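Isoflavone reductase (Medicago sativa, PDB 2GAS) reduces 2'-hydroxyisoflavones to chiral isoflavanones with NADPH, giving the penultimate intermediate on the way to the pterocarpan phytoalexin medicarpin. Local coordinates at residues C82-I96 with V105-V117. Numbering follows the deposited sequence.
Sequences CAAGRLLIEDQVKII and VKKFFPSEFGLDV
Gln92 sets CG anti to its carbonyl carbon (chi1 -69°) and runs extended beyond it, bringing its amide to the backbone of Ser111; Phe108, with CG anti to the backbone N (chi1 172°), lays its ring against Ile95 of helix 92-102. Both belong to the beta-alpha-beta unit of the Rossmann fold formed by strand 79-82, helix 92-102 and strand 107-109. Gln92 OE1 accepts the N-H of Ser111 at 2.7 Å, nearly straight (169°) but tilted from the carbonyl plane. The same oxygen lies 3.3 Å from Pro110 CB, while NE2 donates to a water that in turn donates to Ser111 O. An alanine in place of Gln92 would probably leave Ser111 N without its acceptor and that water without its donor. The Ile95 side chain crosses that of Phe108 at about a right angle, CG2 4.1 Å from CE1, and Pro110 N sits over one ring face. Cys82 N donates a hydrogen bond to Phe109 O, joining the parallel strands. Beyond their ends, Ala84 CB packs against Phe113 CD1. Glu112 O accepts a bond from Lys133, the probable proton acceptor, which places the inverse gamma turn at Ser111 beside the probable active site. Ser111 OG meets a second water at 2.9 Å; this water accepts from Gly85 N and donates to Leu87 O.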
ATOM      1  N   CYS A  82      -4.527   1.369  -9.786  1.00 15.53           N
ATOM      2  CA  CYS A  82      -3.206   0.854 -10.131  1.00 17.10           C
ATOM      3  C   CYS A  82      -2.586   0.291  -8.855  1.00 17.81           C
ATOM      4  O   CYS A  82      -1.984   1.020  -8.061  1.00 16.87           O
ATOM      5  CB  CYS A  82      -2.325   1.966 -10.696  1.00 20.52           C
ATOM      6  SG  CYS A  82      -0.820   1.327 -11.437  1.00 26.33           S
ATOM      7  N   ALA A  83      -2.746  -1.014  -8.655  1.00 17.72           N
ATOM      8  CA  ALA A  83      -2.228  -1.676  -7.467  1.00 19.43           C
ATOM      9  C   ALA A  83      -0.710  -1.722  -7.471  1.00 21.19           C
ATOM     10  O   ALA A  83      -0.092  -2.088  -8.475  1.00 23.33           O
ATOM     11  CB  ALA A  83      -2.798  -3.090  -7.370  1.00 18.29           C
ATOM     12  N   ALA A  84      -0.114  -1.349  -6.343  1.00 22.18           N
ATOM     13  CA  ALA A  84       1.335  -1.345  -6.214  1.00 22.72           C
ATOM     14  C   ALA A  84       1.899  -2.750  -6.397  1.00 23.67           C
ATOM     15  O   ALA A  84       1.297  -3.736  -5.963  1.00 23.58           O
ATOM     16  CB  ALA A  84       1.738  -0.789  -4.856  1.00 25.03           C
ATOM     17  N   GLY A  85       3.057  -2.833  -7.043  1.00 23.44           N
ATOM     18  CA  GLY A  85       3.690  -4.119  -7.277  1.00 24.08           C
ATOM     19  C   GLY A  85       4.748  -4.066  -8.365  1.00 24.66           C
ATOM     20  O   GLY A  85       5.631  -3.207  -8.341  1.00 25.13           O
ATOM     21  N   ARG A  86       4.642  -4.980  -9.327  1.00 25.34           N
ATOM     22  CA  ARG A  86       5.585  -5.078 -10.441  1.00 27.36           C
ATOM     23  C   ARG A  86       5.597  -3.863 -11.360  1.00 27.74           C
ATOM     24  O   ARG A  86       6.639  -3.510 -11.913  1.00 26.22           O
ATOM     25  CB  ARG A  86       5.273  -6.322 -11.282  1.00 29.97           C
ATOM     26  CG  ARG A  86       6.224  -6.542 -12.454  1.00 33.84           C
ATOM     27  CD  ARG A  86       5.815  -7.752 -13.290  1.00 36.21           C
ATOM     28  NE  ARG A  86       4.696  -7.471 -14.189  1.00 38.29           N
ATOM     29  CZ  ARG A  86       4.792  -6.730 -15.290  1.00 40.31           C
ATOM     30  NH1 ARG A  86       3.724  -6.524 -16.052  1.00 40.83           N
ATOM     31  NH2 ARG A  86       5.958  -6.201 -15.634  1.00 39.13           N
ATOM     32  N   LEU A  87       4.441  -3.235 -11.537  1.00 27.73           N
ATOM     33  CA  LEU A  87       4.347  -2.073 -12.411  1.00 28.50           C
ATOM     34  C   LEU A  87       5.266  -0.941 -11.957  1.00 28.28           C
ATOM     35  O   LEU A  87       5.372  -0.656 -10.765  1.00 28.57           O
ATOM     36  CB  LEU A  87       2.897  -1.577 -12.471  1.00 31.09           C
ATOM     37  CG  LEU A  87       1.859  -2.594 -12.959  1.00 33.45           C
ATOM     38  CD1 LEU A  87       0.463  -1.995 -12.854  1.00 34.01           C
ATOM     39  CD2 LEU A  87       2.167  -3.004 -14.397  1.00 34.53           C
ATOM     40  N   LEU A  88       5.937  -0.305 -12.915  1.00 25.08           N
ATOM     41  CA  LEU A  88       6.835   0.805 -12.620  1.00 23.94           C
ATOM     42  C   LEU A  88       6.040   2.068 -12.326  1.00 23.15           C
ATOM     43  O   LEU A  88       5.058   2.367 -13.003  1.00 23.17           O
ATOM     44  CB  LEU A  88       7.758   1.076 -13.805  1.00 24.54           C
ATOM     45  CG  LEU A  88       8.748  -0.031 -14.163  1.00 24.85           C
ATOM     46  CD1 LEU A  88       9.480   0.338 -15.443  1.00 26.26           C
ATOM     47  CD2 LEU A  88       9.720  -0.229 -13.016  1.00 25.91           C
ATOM     48  N   ILE A  89       6.470   2.816 -11.318  1.00 21.81           N
ATOM     49  CA  ILE A  89       5.777   4.044 -10.962  1.00 22.29           C
ATOM     50  C   ILE A  89       5.675   4.971 -12.167  1.00 23.33           C
ATOM     51  O   ILE A  89       4.597   5.467 -12.489  1.00 21.44           O
ATOM     52  CB  ILE A  89       6.509   4.774  -9.816  1.00 21.89           C
ATOM     53  CG1 ILE A  89       6.434   3.931  -8.541  1.00 23.90           C
ATOM     54  CG2 ILE A  89       5.890   6.137  -9.569  1.00 23.07           C
ATOM     55  CD1 ILE A  89       5.019   3.611  -8.091  1.00 27.60           C
ATOM     56  N   GLU A  90       6.797   5.179 -12.845  1.00 24.77           N
ATOM     57  CA  GLU A  90       6.827   6.069 -13.996  1.00 26.34           C
ATOM     58  C   GLU A  90       5.912   5.676 -15.151  1.00 25.67           C
ATOM     59  O   GLU A  90       5.552   6.524 -15.966  1.00 26.62           O
ATOM     60  CB  GLU A  90       8.263   6.233 -14.506  1.00 29.66           C
ATOM     61  CG  GLU A  90       8.953   4.944 -14.935  1.00 35.59           C
ATOM     62  CD  GLU A  90       9.634   4.202 -13.790  1.00 39.74           C
ATOM     63  OE1 GLU A  90      10.446   3.298 -14.088  1.00 41.97           O
ATOM     64  OE2 GLU A  90       9.367   4.508 -12.604  1.00 38.06           O
ATOM     65  N   ASP A  91       5.533   4.402 -15.234  1.00 23.65           N
ATOM     66  CA  ASP A  91       4.652   3.967 -16.312  1.00 23.75           C
ATOM     67  C   ASP A  91       3.215   4.463 -16.145  1.00 22.28           C
ATOM     68  O   ASP A  91       2.389   4.320 -17.048  1.00 21.02           O
ATOM     69  CB  ASP A  91       4.670   2.442 -16.453  1.00 26.19           C
ATOM     70  CG  ASP A  91       5.855   1.945 -17.268  1.00 27.06           C
ATOM     71  OD1 ASP A  91       6.438   2.752 -18.026  1.00 28.09           O
ATOM     72  OD2 ASP A  91       6.197   0.750 -17.166  1.00 28.35           O
ATOM     73  N   GLN A  92       2.908   5.061 -15.001  1.00 20.27           N
ATOM     74  CA  GLN A  92       1.561   5.573 -14.802  1.00 19.92           C
ATOM     75  C   GLN A  92       1.309   6.753 -15.735  1.00 18.79           C
ATOM     76  O   GLN A  92       0.177   7.197 -15.888  1.00 19.76           O
ATOM     77  CB  GLN A  92       1.345   5.982 -13.346  1.00 18.75           C
ATOM     78  CG  GLN A  92       1.321   4.782 -12.415  1.00 19.33           C
ATOM     79  CD  GLN A  92       1.183   5.168 -10.964  1.00 19.47           C
ATOM     80  OE1 GLN A  92       0.086   5.143 -10.404  1.00 18.71           O
ATOM     81  NE2 GLN A  92       2.297   5.536 -10.345  1.00 17.62           N
ATOM     82  N   VAL A  93       2.375   7.260 -16.354  1.00 21.13           N
ATOM     83  CA  VAL A  93       2.240   8.358 -17.310  1.00 21.55           C
ATOM     84  C   VAL A  93       1.449   7.802 -18.485  1.00 19.73           C
ATOM     85  O   VAL A  93       0.586   8.473 -19.049  1.00 20.59           O
ATOM     86  CB  VAL A  93       3.613   8.836 -17.821  1.00 22.94           C
ATOM     87  CG1 VAL A  93       3.430   9.821 -18.968  1.00 27.42           C
ATOM     88  CG2 VAL A  93       4.384   9.485 -16.687  1.00 24.46           C
ATOM     89  N   LYS A  94       1.756   6.561 -18.846  1.00 20.04           N
ATOM     90  CA  LYS A  94       1.078   5.894 -19.946  1.00 20.45           C
ATOM     91  C   LYS A  94      -0.371   5.617 -19.562  1.00 21.24           C
ATOM     92  O   LYS A  94      -1.276   5.741 -20.386  1.00 19.95           O
ATOM     93  CB  LYS A  94       1.803   4.589 -20.286  1.00 22.63           C
ATOM     94  CG  LYS A  94       3.256   4.806 -20.685  1.00 23.07           C
ATOM     95  CD  LYS A  94       4.067   3.519 -20.621  1.00 25.56           C
ATOM     96  CE  LYS A  94       5.512   3.771 -21.033  1.00 28.41           C
ATOM     97  NZ  LYS A  94       6.369   2.562 -20.892  1.00 29.14           N
ATOM     98  N   ILE A  95      -0.596   5.246 -18.305  1.00 19.18           N
ATOM     99  CA  ILE A  95      -1.950   4.976 -17.843  1.00 19.97           C
ATOM    100  C   ILE A  95      -2.805   6.242 -17.873  1.00 18.60           C
ATOM    101  O   ILE A  95      -3.967   6.206 -18.279  1.00 18.88           O
ATOM    102  CB  ILE A  95      -1.949   4.411 -16.405  1.00 22.02           C
ATOM    103  CG1 ILE A  95      -1.214   3.068 -16.372  1.00 24.74           C
ATOM    104  CG2 ILE A  95      -3.381   4.256 -15.915  1.00 20.46           C
ATOM    105  CD1 ILE A  95      -1.884   1.987 -17.177  1.00 31.23           C
ATOM    106  N   ILE A  96      -2.226   7.359 -17.440  1.00 18.72           N
ATOM    107  CA  ILE A  96      -2.932   8.634 -17.424  1.00 18.59           C
ATOM    108  C   ILE A  96      -3.277   9.065 -18.851  1.00 19.62           C
ATOM    109  O   ILE A  96      -4.358   9.599 -19.104  1.00 18.96           O
ATOM    110  CB  ILE A  96      -2.081   9.728 -16.725  1.00 18.92           C
ATOM    111  CG1 ILE A  96      -1.947   9.401 -15.235  1.00 21.32           C
ATOM    112  CG2 ILE A  96      -2.730  11.097 -16.892  1.00 20.07           C
ATOM    113  CD1 ILE A  96      -3.272   9.350 -14.511  1.00 28.23           C
ATOM    114  N   VAL A 105     -13.472   7.991 -17.090  1.00 19.63           N
ATOM    115  CA  VAL A 105     -13.059   7.653 -15.726  1.00 18.78           C
ATOM    116  C   VAL A 105     -13.588   8.578 -14.636  1.00 17.60           C
ATOM    117  O   VAL A 105     -13.383   9.794 -14.677  1.00 18.18           O
ATOM    118  CB  VAL A 105     -11.520   7.569 -15.629  1.00 17.61           C
ATOM    119  CG1 VAL A 105     -11.097   7.186 -14.212  1.00 18.03           C
ATOM    120  CG2 VAL A 105     -11.008   6.536 -16.620  1.00 20.37           C
ATOM    121  N   LYS A 106     -14.266   7.982 -13.657  1.00 17.40           N
ATOM    122  CA  LYS A 106     -14.832   8.721 -12.538  1.00 17.95           C
ATOM    123  C   LYS A 106     -13.876   8.808 -11.352  1.00 17.38           C
ATOM    124  O   LYS A 106     -14.040   9.659 -10.478  1.00 17.06           O
ATOM    125  CB  LYS A 106     -16.152   8.078 -12.105  1.00 17.95           C
ATOM    126  CG  LYS A 106     -17.180   8.066 -13.224  1.00 20.46           C
ATOM    127  CD  LYS A 106     -18.504   7.467 -12.783  1.00 23.49           C
ATOM    128  CE  LYS A 106     -19.467   7.391 -13.955  1.00 25.34           C
ATOM    129  NZ  LYS A 106     -20.746   6.731 -13.587  1.00 28.99           N
ATOM    130  N   LYS A 107     -12.875   7.935 -11.321  1.00 16.63           N
ATOM    131  CA  LYS A 107     -11.902   7.971 -10.233  1.00 18.04           C
ATOM    132  C   LYS A 107     -10.693   7.107 -10.540  1.00 17.57           C
ATOM    133  O   LYS A 107     -10.831   5.981 -11.002  1.00 17.75           O
ATOM    134  CB  LYS A 107     -12.548   7.517  -8.915  1.00 19.30           C
ATOM    135  CG  LYS A 107     -11.673   7.762  -7.691  1.00 24.84           C
ATOM    136  CD  LYS A 107     -12.495   8.166  -6.463  1.00 29.81           C
ATOM    137  CE  LYS A 107     -13.344   7.016  -5.955  1.00 30.48           C
ATOM    138  NZ  LYS A 107     -14.152   7.396  -4.756  1.00 31.47           N
ATOM    139  N   PHE A 108      -9.506   7.652 -10.294  1.00 16.20           N
ATOM    140  CA  PHE A 108      -8.260   6.935 -10.525  1.00 15.24           C
ATOM    141  C   PHE A 108      -7.461   6.839  -9.237  1.00 15.25           C
ATOM    142  O   PHE A 108      -7.254   7.845  -8.555  1.00 13.95           O
ATOM    143  CB  PHE A 108      -7.415   7.646 -11.592  1.00 16.18           C
ATOM    144  CG  PHE A 108      -6.024   7.074 -11.766  1.00 16.74           C
ATOM    145  CD1 PHE A 108      -5.825   5.703 -11.903  1.00 15.66           C
ATOM    146  CD2 PHE A 108      -4.915   7.917 -11.836  1.00 15.81           C
ATOM    147  CE1 PHE A 108      -4.543   5.185 -12.109  1.00 16.44           C
ATOM    148  CE2 PHE A 108      -3.635   7.404 -12.043  1.00 14.23           C
ATOM    149  CZ  PHE A 108      -3.448   6.046 -12.179  1.00 15.48           C
ATOM    150  N   PHE A 109      -7.048   5.618  -8.899  1.00 13.45           N
ATOM    151  CA  PHE A 109      -6.222   5.366  -7.724  1.00 13.49           C
ATOM    152  C   PHE A 109      -4.817   5.060  -8.217  1.00 14.68           C
ATOM    153  O   PHE A 109      -4.570   3.977  -8.743  1.00 15.89           O
ATOM    154  CB  PHE A 109      -6.685   4.130  -6.936  1.00 15.37           C
ATOM    155  CG  PHE A 109      -7.884   4.353  -6.057  1.00 15.53           C
ATOM    156  CD1 PHE A 109      -9.156   4.482  -6.602  1.00 15.32           C
ATOM    157  CD2 PHE A 109      -7.745   4.370  -4.668  1.00 14.33           C
ATOM    158  CE1 PHE A 109     -10.278   4.618  -5.781  1.00 16.55           C
ATOM    159  CE2 PHE A 109      -8.864   4.506  -3.832  1.00 15.49           C
ATOM    160  CZ  PHE A 109     -10.131   4.628  -4.389  1.00 14.23           C
ATOM    161  N   PRO A 110      -3.881   6.010  -8.081  1.00 14.06           N
ATOM    162  CA  PRO A 110      -2.532   5.686  -8.550  1.00 14.97           C
ATOM    163  C   PRO A 110      -1.840   4.722  -7.582  1.00 16.52           C
ATOM    164  O   PRO A 110      -2.377   4.404  -6.516  1.00 15.72           O
ATOM    165  CB  PRO A 110      -1.850   7.053  -8.621  1.00 14.49           C
ATOM    166  CG  PRO A 110      -2.566   7.840  -7.560  1.00 13.78           C
ATOM    167  CD  PRO A 110      -4.004   7.441  -7.758  1.00 13.11           C
ATOM    168  N   SER A 111      -0.648   4.268  -7.959  1.00 15.69           N
ATOM    169  CA  SER A 111       0.121   3.320  -7.159  1.00 16.46           C
ATOM    170  C   SER A 111       0.718   3.962  -5.908  1.00 15.84           C
ATOM    171  O   SER A 111       1.905   4.283  -5.855  1.00 16.78           O
ATOM    172  CB  SER A 111       1.229   2.700  -8.025  1.00 17.15           C
ATOM    173  OG  SER A 111       1.927   1.689  -7.323  1.00 19.46           O
ATOM    174  N   GLU A 112      -0.129   4.140  -4.901  1.00 15.02           N
ATOM    175  CA  GLU A 112       0.273   4.737  -3.638  1.00 14.11           C
ATOM    176  C   GLU A 112       0.493   3.584  -2.670  1.00 14.29           C
ATOM    177  O   GLU A 112       1.537   2.941  -2.699  1.00 15.28           O
ATOM    178  CB  GLU A 112      -0.832   5.674  -3.149  1.00 14.79           C
ATOM    179  CG  GLU A 112      -0.995   6.941  -4.003  1.00 15.83           C
ATOM    180  CD  GLU A 112       0.009   8.017  -3.635  1.00 17.55           C
ATOM    181  OE1 GLU A 112       0.480   8.006  -2.477  1.00 17.81           O
ATOM    182  OE2 GLU A 112       0.313   8.884  -4.489  1.00 17.79           O
ATOM    183  N   PHE A 113      -0.496   3.327  -1.822  1.00 14.56           N
ATOM    184  CA  PHE A 113      -0.433   2.214  -0.880  1.00 15.01           C
ATOM    185  C   PHE A 113       0.780   2.201   0.044  1.00 17.07           C
ATOM    186  O   PHE A 113       1.385   1.155   0.305  1.00 18.32           O
ATOM    187  CB  PHE A 113      -0.541   0.894  -1.660  1.00 15.07           C
ATOM    188  CG  PHE A 113      -1.769   0.815  -2.520  1.00 15.54           C
ATOM    189  CD1 PHE A 113      -1.705   1.102  -3.884  1.00 14.74           C
ATOM    190  CD2 PHE A 113      -3.014   0.540  -1.950  1.00 14.28           C
ATOM    191  CE1 PHE A 113      -2.855   1.126  -4.667  1.00 16.36           C
ATOM    192  CE2 PHE A 113      -4.171   0.563  -2.730  1.00 15.35           C
ATOM    193  CZ  PHE A 113      -4.091   0.858  -4.092  1.00 16.87           C
ATOM    194  N   GLY A 114       1.114   3.382   0.548  1.00 16.12           N
ATOM    195  CA  GLY A 114       2.223   3.533   1.467  1.00 16.98           C
ATOM    196  C   GLY A 114       1.985   4.786   2.282  1.00 16.52           C
ATOM    197  O   GLY A 114       0.846   5.122   2.602  1.00 17.02           O
ATOM    198  N   LEU A 115       3.054   5.487   2.628  1.00 16.71           N
ATOM    199  CA  LEU A 115       2.905   6.714   3.402  1.00 15.63           C
ATOM    200  C   LEU A 115       2.355   7.810   2.494  1.00 15.42           C
ATOM    201  O   LEU A 115       2.209   7.613   1.287  1.00 15.90           O
ATOM    202  CB  LEU A 115       4.259   7.158   3.974  1.00 17.38           C
ATOM    203  CG  LEU A 115       5.232   7.876   3.029  1.00 20.35           C
ATOM    204  CD1 LEU A 115       6.463   8.300   3.808  1.00 22.00           C
ATOM    205  CD2 LEU A 115       5.617   6.964   1.877  1.00 22.44           C
ATOM    206  N   ASP A 116       2.029   8.960   3.071  1.00 15.42           N
ATOM    207  CA  ASP A 116       1.550  10.081   2.269  1.00 16.77           C
ATOM    208  C   ASP A 116       2.830  10.726   1.722  1.00 17.60           C
ATOM    209  O   ASP A 116       3.564  11.377   2.466  1.00 18.14           O
ATOM    210  CB  ASP A 116       0.781  11.081   3.139  1.00 17.10           C
ATOM    211  CG  ASP A 116       0.232  12.237   2.335  1.00 16.90           C
ATOM    212  OD1 ASP A 116       0.663  12.390   1.176  1.00 17.05           O
ATOM    213  OD2 ASP A 116      -0.618  12.992   2.852  1.00 17.54           O
ATOM    214  N   VAL A 117       3.096  10.544   0.428  1.00 17.62           N
ATOM    215  CA  VAL A 117       4.322  11.076  -0.165  1.00 17.83           C
ATOM    216  C   VAL A 117       4.447  12.595  -0.205  1.00 18.94           C
ATOM    217  O   VAL A 117       5.498  13.120  -0.578  1.00 18.55           O
ATOM    218  CB  VAL A 117       4.567  10.495  -1.582  1.00 15.17           C
ATOM    219  CG1 VAL A 117       4.747   8.991  -1.493  1.00 15.89           C
ATOM    220  CG2 VAL A 117       3.412  10.844  -2.513  1.00 16.55           C
TER
HETATM  221  O   HOH W   1       3.862  -0.209  -8.242  1.00 38.36           O
HETATM  222  O   HOH W   2       2.375   6.481  -7.725  1.00 19.79           O